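Long-range contacts in N-alpha-acetyltransferase 35, NatC auxiliary subunit (Saccharomyces cerevisiae, PDB 6YGA), which serves as the auxiliary subunit of the NatC N-terminal acetyltransferase, which acetylates the N-terminal methionine of the L-A virus Gag protein: residues 152-160 / 186-196; 303-314 / 335-346. All blocks are in the same frame, centred on the assembly; numbering follows the deposited sequence.

Contact 1 of 2, residues 152-160 / 186-196; sequences ILGVCYLTK and TFDNLPGQDVV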
loop_
_atom_site.group_PDB
_atom_site.type_symbol
_atom_site.label_atom_id
_atom_site.label_comp_id
_atom_site.label_asym_id
_atom_site.label_seq_id
_atom_site.Cartn_x
_atom_site.Cartn_y
_atom_site.Cartn_z
ATOM N N ILE B 152 13.517 -4.823 27.573
ATOM C CA ILE B 152 12.470 -3.846 27.291
ATOM C C ILE B 152 13.079 -2.543 26.796
ATOM O O ILE B 152 12.553 -1.902 25.878
ATOM C CB ILE B 152 11.603 -3.624 28.542
ATOM C CG1 ILE B 152 11.060 -4.956 29.072
ATOM C CG2 ILE B 152 10.476 -2.654 28.242
ATOM C CD1 ILE B 152 10.141 -5.681 28.115
ATOM N N LEU B 153 14.204 -2.136 27.389
ATOM C CA LEU B 153 14.856 -0.900 26.967
ATOM C C LEU B 153 15.367 -1.007 25.536
ATOM O O LEU B 153 15.325 -0.029 24.780
ATOM C CB LEU B 153 15.996 -0.559 27.924
ATOM C CG LEU B 153 16.680 0.788 27.699
ATOM C CD1 LEU B 153 15.675 1.923 27.826
ATOM C CD2 LEU B 153 17.829 0.970 28.680
ATOM N N GLY B 154 15.858 -2.185 25.146
ATOM C CA GLY B 154 16.343 -2.353 23.786
ATOM C C GLY B 154 15.234 -2.243 22.759
ATOM O O GLY B 154 15.377 -1.564 21.738
ATOM N N VAL B 155 14.107 -2.910 23.019
ATOM C CA VAL B 155 12.970 -2.832 22.107
ATOM C C VAL B 155 12.394 -1.420 22.088
ATOM O O VAL B 155 12.017 -0.906 21.028
ATOM C CB VAL B 155 11.912 -3.883 22.487
ATOM C CG1 VAL B 155 10.678 -3.747 21.612
ATOM C CG2 VAL B 155 12.495 -5.282 22.365
ATOM N N CYS B 156 12.322 -0.765 23.251
ATOM C CA CYS B 156 11.834 0.611 23.280
ATOM C C CYS B 156 12.766 1.536 22.508
ATOM O O CYS B 156 12.312 2.493 21.867
ATOM C CB CYS B 156 11.669 1.096 24.720
ATOM S SG CYS B 156 10.245 0.416 25.602
ATOM N N TYR B 157 14.073 1.267 22.555
ATOM C CA TYR B 157 15.007 2.027 21.731
ATOM C C TYR B 157 14.760 1.765 20.251
ATOM O O TYR B 157 14.916 2.665 19.419
ATOM C CB TYR B 157 16.451 1.682 22.104
ATOM C CG TYR B 157 17.472 2.591 21.455
ATOM C CD1 TYR B 157 17.870 3.771 22.072
ATOM C CD2 TYR B 157 18.031 2.276 20.223
ATOM C CE1 TYR B 157 18.797 4.609 21.483
ATOM C CE2 TYR B 157 18.959 3.108 19.625
ATOM C CZ TYR B 157 19.338 4.272 20.260
ATOM O OH TYR B 157 20.260 5.102 19.668
ATOM N N LEU B 158 14.362 0.537 19.908
ATOM C CA LEU B 158 14.087 0.206 18.514
ATOM C C LEU B 158 12.893 0.989 17.984
ATOM O O LEU B 158 12.968 1.610 16.917
ATOM C CB LEU B 158 13.846 -1.297 18.369
ATOM C CG LEU B 158 13.452 -1.779 16.972
ATOM C CD1 LEU B 158 14.634 -1.690 16.012
ATOM C CD2 LEU B 158 12.901 -3.195 17.030
ATOM N N THR B 159 11.776 0.968 18.717
ATOM C CA THR B 159 10.578 1.662 18.254
ATOM C C THR B 159 10.816 3.158 18.117
ATOM O O THR B 159 10.242 3.799 17.228
ATOM C CB THR B 159 9.408 1.402 19.204
ATOM O OG1 THR B 159 9.610 2.134 20.418
ATOM C CG2 THR B 159 9.297 -0.080 19.527
ATOM N N LYS B 160 11.652 3.732 18.984
ATOM C CA LYS B 160 12.011 5.138 18.834
ATOM C C LYS B 160 12.758 5.373 17.527
ATOM O O LYS B 160 12.566 6.400 16.868
ATOM C CB LYS B 160 12.853 5.594 20.024
ATOM C CG LYS B 160 13.162 7.083 20.028
ATOM C CD LYS B 160 14.168 7.441 21.111
ATOM C CE LYS B 160 14.360 8.948 21.220
ATOM N NZ LYS B 160 15.381 9.299 22.244
ATOM N N THR B 186 8.696 10.600 24.644
ATOM C CA THR B 186 9.741 10.448 25.649
ATOM C C THR B 186 10.729 11.609 25.663
ATOM O O THR B 186 11.626 11.625 26.513
ATOM C CB THR B 186 10.495 9.130 25.434
ATOM O OG1 THR B 186 10.927 9.032 24.070
ATOM C CG2 THR B 186 9.599 7.942 25.770
ATOM N N PHE B 187 10.575 12.576 24.758
ATOM C CA PHE B 187 11.441 13.758 24.662
ATOM C C PHE B 187 12.886 13.269 24.551
ATOM O O PHE B 187 13.167 12.375 23.740
ATOM C CB PHE B 187 11.166 14.703 25.831
ATOM C CG PHE B 187 9.705 14.896 26.140
ATOM C CD1 PHE B 187 8.923 15.752 25.380
ATOM C CD2 PHE B 187 9.119 14.237 27.210
ATOM C CE1 PHE B 187 7.576 15.932 25.672
ATOM C CE2 PHE B 187 7.777 14.412 27.508
ATOM C CZ PHE B 187 7.005 15.260 26.739
ATOM N N ASP B 188 13.816 13.812 25.332
ATOM C CA ASP B 188 15.196 13.356 25.384
ATOM C C ASP B 188 15.444 12.405 26.549
ATOM O O ASP B 188 16.600 12.096 26.853
ATOM C CB ASP B 188 16.132 14.565 25.478
ATOM C CG ASP B 188 17.575 14.227 25.154
ATOM O OD1 ASP B 188 17.828 13.152 24.572
ATOM O OD2 ASP B 188 18.460 15.040 25.490
ATOM N N ASN B 189 14.384 11.932 27.210
ATOM C CA ASN B 189 14.569 11.133 28.418
ATOM C C ASN B 189 15.082 9.732 28.106
ATOM O O ASN B 189 15.827 9.159 28.910
ATOM C CB ASN B 189 13.261 11.055 29.204
ATOM C CG ASN B 189 12.798 12.410 29.710
ATOM O OD1 ASN B 189 13.606 13.304 29.959
ATOM N ND2 ASN B 189 11.489 12.562 29.875
ATOM N N LEU B 190 14.699 9.167 26.970
ATOM C CA LEU B 190 15.163 7.831 26.614
ATOM C C LEU B 190 16.666 7.866 26.354
ATOM O O LEU B 190 17.142 8.740 25.618
ATOM C CB LEU B 190 14.414 7.313 25.388
ATOM C CG LEU B 190 14.421 5.797 25.173
ATOM C CD1 LEU B 190 13.115 5.331 24.550
ATOM C CD2 LEU B 190 15.599 5.371 24.317
ATOM N N PRO B 191 17.439 6.949 26.931
ATOM C CA PRO B 191 18.901 7.050 26.852
ATOM C C PRO B 191 19.415 6.815 25.440
ATOM O O PRO B 191 18.715 6.323 24.552
ATOM C CB PRO B 191 19.382 5.957 27.810
ATOM C CG PRO B 191 18.268 4.971 27.838
ATOM C CD PRO B 191 17.009 5.783 27.719
ATOM N N GLY B 192 20.683 7.180 25.247
ATOM C CA GLY B 192 21.337 7.026 23.966
ATOM C C GLY B 192 21.735 5.591 23.684
ATOM O O GLY B 192 21.555 4.686 24.498
ATOM N N GLN B 193 22.301 5.392 22.490
ATOM C CA GLN B 193 22.625 4.040 22.042
ATOM C C GLN B 193 23.671 3.389 22.939
ATOM O O GLN B 193 23.582 2.191 23.236
ATOM C CB GLN B 193 23.112 4.071 20.595
ATOM C CG GLN B 193 23.268 2.697 19.965
ATOM C CD GLN B 193 24.107 2.728 18.703
ATOM O OE1 GLN B 193 25.176 3.337 18.669
ATOM N NE2 GLN B 193 23.624 2.069 17.658
ATOM N N ASP B 194 24.668 4.157 23.381
ATOM C CA ASP B 194 25.737 3.584 24.193
ATOM C C ASP B 194 25.194 3.008 25.496
ATOM O O ASP B 194 25.609 1.925 25.925
ATOM C CB ASP B 194 26.804 4.640 24.477
ATOM C CG ASP B 194 27.413 5.210 23.210
ATOM O OD1 ASP B 194 27.572 4.451 22.230
ATOM O OD2 ASP B 194 27.732 6.416 23.194
ATOM N N VAL B 195 24.255 3.713 26.132
ATOM C CA VAL B 195 23.683 3.233 27.387
ATOM C C VAL B 195 22.898 1.948 27.161
ATOM O O VAL B 195 22.984 1.002 27.954
ATOM C CB VAL B 195 22.808 4.329 28.023
ATOM C CG1 VAL B 195 22.172 3.828 29.313
ATOM C CG2 VAL B 195 23.635 5.581 28.283
ATOM N N VAL B 196 22.135 1.886 26.067
ATOM C CA VAL B 196 21.313 0.710 25.793
ATOM C C VAL B 196 22.185 -0.510 25.519
ATOM O O VAL B 196 21.919 -1.605 26.028
ATOM C CB VAL B 196 20.352 1.001 24.624
ATOM C CG1 VAL B 196 19.528 -0.230 24.288
ATOM C CG2 VAL B 196 19.446 2.176 24.967
#

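Contact 2 of 2, residues 303-314 / 335-346; sequences LANDVKTILLVD and RHVIARILFPLF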
loop_
_atom_site.group_PDB
_atom_site.type_symbol
_atom_site.label_atom_id
_atom_site.label_comp_id
_atom_site.label_asym_id
_atom_site.label_seq_id
_atom_site.Cartn_x
_atom_site.Cartn_y
_atom_site.Cartn_z
ATOM N N LEU B 303 14.607 -9.659 7.605
ATOM C CA LEU B 303 14.966 -8.271 7.871
ATOM C C LEU B 303 16.455 -8.034 7.661
ATOM O O LEU B 303 16.853 -7.026 7.067
ATOM C CB LEU B 303 14.564 -7.893 9.295
ATOM C CG LEU B 303 15.158 -6.590 9.829
ATOM C CD1 LEU B 303 14.603 -5.393 9.074
ATOM C CD2 LEU B 303 14.898 -6.467 11.320
ATOM N N ALA B 304 17.294 -8.956 8.136
ATOM C CA ALA B 304 18.736 -8.749 8.053
ATOM C C ALA B 304 19.227 -8.795 6.611
ATOM O O ALA B 304 20.057 -7.972 6.211
ATOM C CB ALA B 304 19.464 -9.788 8.903
ATOM N N ASN B 305 18.732 -9.747 5.816
ATOM C CA ASN B 305 19.189 -9.849 4.433
ATOM C C ASN B 305 18.698 -8.674 3.597
ATOM O O ASN B 305 19.411 -8.205 2.703
ATOM C CB ASN B 305 18.735 -11.172 3.816
ATOM C CG ASN B 305 19.507 -12.359 4.351
ATOM O OD1 ASN B 305 18.921 -13.352 4.782
ATOM N ND2 ASN B 305 20.833 -12.261 4.330
ATOM N N ASP B 306 17.487 -8.187 3.868
ATOM C CA ASP B 306 16.967 -7.050 3.116
ATOM C C ASP B 306 17.781 -5.790 3.387
ATOM O O ASP B 306 18.062 -5.014 2.465
ATOM C CB ASP B 306 15.493 -6.829 3.457
ATOM C CG ASP B 306 14.594 -7.907 2.877
ATOM O OD1 ASP B 306 15.122 -8.832 2.224
ATOM O OD2 ASP B 306 13.362 -7.830 3.068
ATOM N N VAL B 307 18.173 -5.573 4.644
ATOM C CA VAL B 307 19.018 -4.430 4.971
ATOM C C VAL B 307 20.404 -4.599 4.358
ATOM O O VAL B 307 20.995 -3.636 3.857
ATOM C CB VAL B 307 19.084 -4.238 6.498
ATOM C CG1 VAL B 307 20.143 -3.209 6.869
ATOM C CG2 VAL B 307 17.723 -3.816 7.038
ATOM N N LYS B 308 20.938 -5.824 4.378
ATOM C CA LYS B 308 22.227 -6.080 3.739
ATOM C C LYS B 308 22.185 -5.735 2.257
ATOM O O LYS B 308 23.165 -5.224 1.702
ATOM C CB LYS B 308 22.637 -7.540 3.936
ATOM C CG LYS B 308 23.101 -7.870 5.347
ATOM C CD LYS B 308 23.432 -9.347 5.501
ATOM C CE LYS B 308 24.620 -9.738 4.640
ATOM N NZ LYS B 308 24.971 -11.180 4.794
ATOM N N THR B 309 21.055 -6.002 1.600
ATOM C CA THR B 309 20.921 -5.653 0.189
ATOM C C THR B 309 20.948 -4.141 -0.006
ATOM O O THR B 309 21.481 -3.647 -1.005
ATOM C CB THR B 309 19.634 -6.253 -0.379
ATOM O OG1 THR B 309 19.627 -7.666 -0.143
ATOM C CG2 THR B 309 19.537 -6.007 -1.880
ATOM N N ILE B 310 20.389 -3.393 0.949
ATOM C CA ILE B 310 20.364 -1.936 0.847
ATOM C C ILE B 310 21.778 -1.374 0.832
ATOM O O ILE B 310 22.100 -0.480 0.040
ATOM C CB ILE B 310 19.535 -1.337 2.000
ATOM C CG1 ILE B 310 18.083 -1.802 1.906
ATOM C CG2 ILE B 310 19.640 0.186 2.011
ATOM C CD1 ILE B 310 17.473 -1.626 0.538
ATOM N N LEU B 311 22.646 -1.893 1.702
ATOM C CA LEU B 311 24.005 -1.374 1.816
ATOM C C LEU B 311 24.844 -1.630 0.571
ATOM O O LEU B 311 25.898 -1.006 0.418
ATOM C CB LEU B 311 24.691 -1.986 3.037
ATOM C CG LEU B 311 23.869 -1.937 4.326
ATOM C CD1 LEU B 311 24.553 -2.717 5.441
ATOM C CD2 LEU B 311 23.618 -0.494 4.742
ATOM N N LEU B 312 24.410 -2.532 -0.317
ATOM C CA LEU B 312 25.205 -2.847 -1.501
ATOM C C LEU B 312 25.285 -1.669 -2.460
ATOM O O LEU B 312 26.254 -1.557 -3.221
ATOM C CB LEU B 312 24.626 -4.062 -2.229
ATOM C CG LEU B 312 24.684 -5.422 -1.530
ATOM C CD1 LEU B 312 23.957 -6.484 -2.347
ATOM C CD2 LEU B 312 26.126 -5.830 -1.277
ATOM N N VAL B 313 24.283 -0.786 -2.443
ATOM C CA VAL B 313 24.262 0.324 -3.385
ATOM C C VAL B 313 25.402 1.299 -3.126
ATOM O O VAL B 313 25.743 2.096 -4.007
ATOM C CB VAL B 313 22.902 1.043 -3.335
ATOM C CG1 VAL B 313 22.804 1.916 -2.093
ATOM C CG2 VAL B 313 22.683 1.861 -4.600
ATOM N N ASP B 314 26.012 1.248 -1.939
ATOM C CA ASP B 314 27.148 2.118 -1.655
ATOM C C ASP B 314 28.350 1.773 -2.528
ATOM O O ASP B 314 29.206 2.631 -2.771
ATOM C CB ASP B 314 27.508 2.029 -0.171
ATOM C CG ASP B 314 28.624 2.975 0.218
ATOM O OD1 ASP B 314 28.432 4.205 0.106
ATOM O OD2 ASP B 314 29.692 2.488 0.642
ATOM N N ARG B 335 10.378 -5.949 -0.400
ATOM C CA ARG B 335 11.369 -5.970 0.665
ATOM C C ARG B 335 10.744 -5.560 1.996
ATOM O O ARG B 335 9.675 -4.945 2.053
ATOM C CB ARG B 335 12.536 -5.036 0.339
ATOM C CG ARG B 335 13.396 -5.477 -0.835
ATOM C CD ARG B 335 14.232 -6.700 -0.488
ATOM N NE ARG B 335 15.122 -7.079 -1.583
ATOM C CZ ARG B 335 16.005 -8.070 -1.521
ATOM N NH1 ARG B 335 16.122 -8.790 -0.411
ATOM N NH2 ARG B 335 16.772 -8.343 -2.567
ATOM N N HIS B 336 11.439 -5.910 3.079
ATOM C CA HIS B 336 11.014 -5.514 4.413
ATOM C C HIS B 336 10.880 -3.996 4.491
ATOM O O HIS B 336 11.634 -3.253 3.853
ATOM C CB HIS B 336 12.022 -6.027 5.446
ATOM C CG HIS B 336 11.527 -5.983 6.856
ATOM N ND1 HIS B 336 11.529 -4.830 7.611
ATOM C CD2 HIS B 336 11.024 -6.955 7.656
ATOM C CE1 HIS B 336 11.044 -5.091 8.812
ATOM N NE2 HIS B 336 10.730 -6.373 8.865
ATOM N N VAL B 337 9.897 -3.533 5.268
ATOM C CA VAL B 337 9.578 -2.107 5.291
ATOM C C VAL B 337 10.746 -1.294 5.843
ATOM O O VAL B 337 11.010 -0.176 5.382
ATOM C CB VAL B 337 8.277 -1.860 6.081
ATOM C CG1 VAL B 337 8.403 -2.350 7.520
ATOM C CG2 VAL B 337 7.886 -0.386 6.041
ATOM N N ILE B 338 11.471 -1.835 6.827
ATOM C CA ILE B 338 12.635 -1.131 7.361
ATOM C C ILE B 338 13.666 -0.914 6.262
ATOM O O ILE B 338 14.208 0.186 6.100
ATOM C CB ILE B 338 13.235 -1.899 8.553
ATOM C CG1 ILE B 338 12.244 -1.964 9.720
ATOM C CG2 ILE B 338 14.534 -1.251 9.001
ATOM C CD1 ILE B 338 11.923 -0.621 10.338
ATOM N N ALA B 339 13.943 -1.959 5.478
ATOM C CA ALA B 339 14.883 -1.816 4.372
ATOM C C ALA B 339 14.350 -0.856 3.316
ATOM O O ALA B 339 15.125 -0.139 2.673
ATOM C CB ALA B 339 15.181 -3.181 3.754
ATOM N N ARG B 340 13.030 -0.823 3.122
ATOM C CA ARG B 340 12.464 0.061 2.109
ATOM C C ARG B 340 12.513 1.518 2.551
ATOM O O ARG B 340 12.676 2.417 1.720
ATOM C CB ARG B 340 11.034 -0.361 1.775
ATOM C CG ARG B 340 10.963 -1.692 1.047
ATOM C CD ARG B 340 9.613 -1.935 0.396
ATOM N NE ARG B 340 8.557 -2.196 1.370
ATOM C CZ ARG B 340 7.593 -1.336 1.680
ATOM N NH1 ARG B 340 7.545 -0.148 1.092
ATOM N NH2 ARG B 340 6.672 -1.666 2.575
ATOM N N ILE B 341 12.360 1.780 3.849
ATOM C CA ILE B 341 12.585 3.134 4.346
ATOM C C ILE B 341 14.066 3.466 4.305
ATOM O O ILE B 341 14.459 4.602 4.011
ATOM C CB ILE B 341 12.022 3.288 5.770
ATOM C CG1 ILE B 341 10.534 2.943 5.803
ATOM C CG2 ILE B 341 12.260 4.705 6.293
ATOM C CD1 ILE B 341 9.936 2.966 7.202
ATOM N N LEU B 342 14.912 2.476 4.591
ATOM C CA LEU B 342 16.339 2.730 4.743
ATOM C C LEU B 342 16.975 3.165 3.428
ATOM O O LEU B 342 17.830 4.060 3.413
ATOM C CB LEU B 342 17.029 1.481 5.291
ATOM C CG LEU B 342 18.436 1.681 5.850
ATOM C CD1 LEU B 342 18.394 2.652 7.013
ATOM C CD2 LEU B 342 19.026 0.348 6.279
ATOM N N PHE B 343 16.555 2.560 2.314
ATOM C CA PHE B 343 17.221 2.812 1.038
ATOM C C PHE B 343 17.197 4.283 0.630
ATOM O O PHE B 343 18.279 4.839 0.374
ATOM C CB PHE B 343 16.622 1.905 -0.043
ATOM C CG PHE B 343 16.909 2.367 -1.438
ATOM C CD1 PHE B 343 18.181 2.250 -1.980
ATOM C CD2 PHE B 343 15.907 2.921 -2.210
ATOM C CE1 PHE B 343 18.441 2.682 -3.263
ATOM C CE2 PHE B 343 16.158 3.354 -3.494
ATOM C CZ PHE B 343 17.426 3.234 -4.023
ATOM N N PRO B 344 16.052 4.978 0.563
ATOM C CA PRO B 344 16.120 6.394 0.158
ATOM C C PRO B 344 16.904 7.262 1.127
ATOM O O PRO B 344 17.582 8.199 0.689
ATOM C CB PRO B 344 14.642 6.807 0.076
ATOM C CG PRO B 344 13.904 5.531 -0.117
ATOM C CD PRO B 344 14.652 4.548 0.729
ATOM N N LEU B 345 16.844 6.973 2.430
ATOM C CA LEU B 345 17.622 7.751 3.392
ATOM C C LEU B 345 19.109 7.437 3.293
ATOM O O LEU B 345 19.944 8.329 3.478
ATOM C CB LEU B 345 17.116 7.487 4.809
ATOM C CG LEU B 345 15.651 7.860 5.029
ATOM C CD1 LEU B 345 15.182 7.444 6.415
ATOM C CD2 LEU B 345 15.472 9.353 4.817
ATOM N N PHE B 346 19.451 6.180 3.006
ATOM C CA PHE B 346 20.837 5.789 2.786
ATOM C C PHE B 346 21.352 6.275 1.437
ATOM O O PHE B 346 22.543 6.578 1.301
ATOM C CB PHE B 346 20.956 4.267 2.886
ATOM C CG PHE B 346 22.363 3.750 2.800
ATOM C CD1 PHE B 346 23.154 3.677 3.932
ATOM C CD2 PHE B 346 22.885 3.314 1.593
ATOM C CE1 PHE B 346 24.446 3.198 3.863
ATOM C CE2 PHE B 346 24.177 2.832 1.517
ATOM C CZ PHE B 346 24.959 2.775 2.656
#

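Contact 1 of 2, residues 152-160 / 186-196
Y157 reaches from helix 142-167 across the start of helix 193-209, and meets residues 186-196 from CB to OH along its CD1/CE1 side. Its CB and CG lie against CG2 of V196. With CG anti to the backbone N, chi1 -171° places the ring beside L190 and V196, where CD1 meets L190 CD2 at 3.6 Å and V196 CG2 at 3.7 Å. Farther out, CE1 approaches the carbonyl oxygen of P191, which lies at the ring edge, 3.5 Å away. CZ rests near CA and CB of Q193, and at the tip OH comes within 3.2 Å of Q193 CB while hydrogen-bonding E234. Q193 extends past this hydroxyl to bond D235, which ties both polar ends to the same neighbouring part of the chain. On one flank, L153 CD1 meets P191 CG at 4.0 Å, and G154, lacking a side chain, receives V196 CG1 on its CA at 3.9 Å. On the other, the extended K160 chain runs past L190 in the opposite direction, its CD near both leucine methyls. No hydrogen bond joins the segments. This is apolar packing of a helix against a loop and the first turn of the next helix, with G192 at the N-cap position, within the Mak10 family region.

Contact 2 of 2, residues 303-314 / 335-346
D306 of helix 298-311 grips the two residues leading into helix 337-347, each carboxylate oxygen taking one bond. OD1 accepts from R335 NH1 at 2.8 Å in a salt bridge; it lies in the guanidinium plane, yet the donor comes from above the carboxylate, the two planes being 89° apart. OD2 accepts from the backbone N of H336 at 2.7 Å, on its anti side, tilted somewhat from the carboxylate plane. R335 NE bonds the carbonyl of F329, so two of its nitrogens, NE and NH1, are engaged, and T309 CG2 lies over one guanidinium face. H336 is the N-cap of helix 337-347, its ND1 accepting from I338 N. Segments 303-311 and 337-346 run nearly parallel, at 15°, and their axes approach to 8.5 Å; such a pair, separated by the one helix 319-328, is consistent with the helical stacking of TPR-like arrays. In the apolar packing, I310 enters as a knob into the hole formed by A339, L342, F343 and F346, its CG1 3.7 Å from A339 CB. Alongside it V307 CG1 touches L342 CD2 at 3.8 Å. CH-pi contacts stand at both ends: L303 CD1 lies over the H336 ring, 3.6 Å from its centroid, and L311 CD2 covers a face of F346, whose edge meets V313 CG1 and D314 CB.

How the contacts relate
From the N terminus, contact 1 comes first: the chain leaves helix 142-167, passes through the residues between its segments and returns to enter helix 193-209, closing a loop of 25 residues. Contact 2 follows in series, neither nested nor crossed with the first, and joins helix 298-311 to helix 337-347 over a loop of 20 residues that includes helix 319-328. Their centres lie 22 Å apart, and the nearest atoms, about 6 Å apart, do not touch. Helix 142-167 nevertheless serves both: beyond contact 1, its L165 packs on I338, I341 and L345 of contact 2, and L166 on I341, tying the Mak10 family region to the TPR-like region.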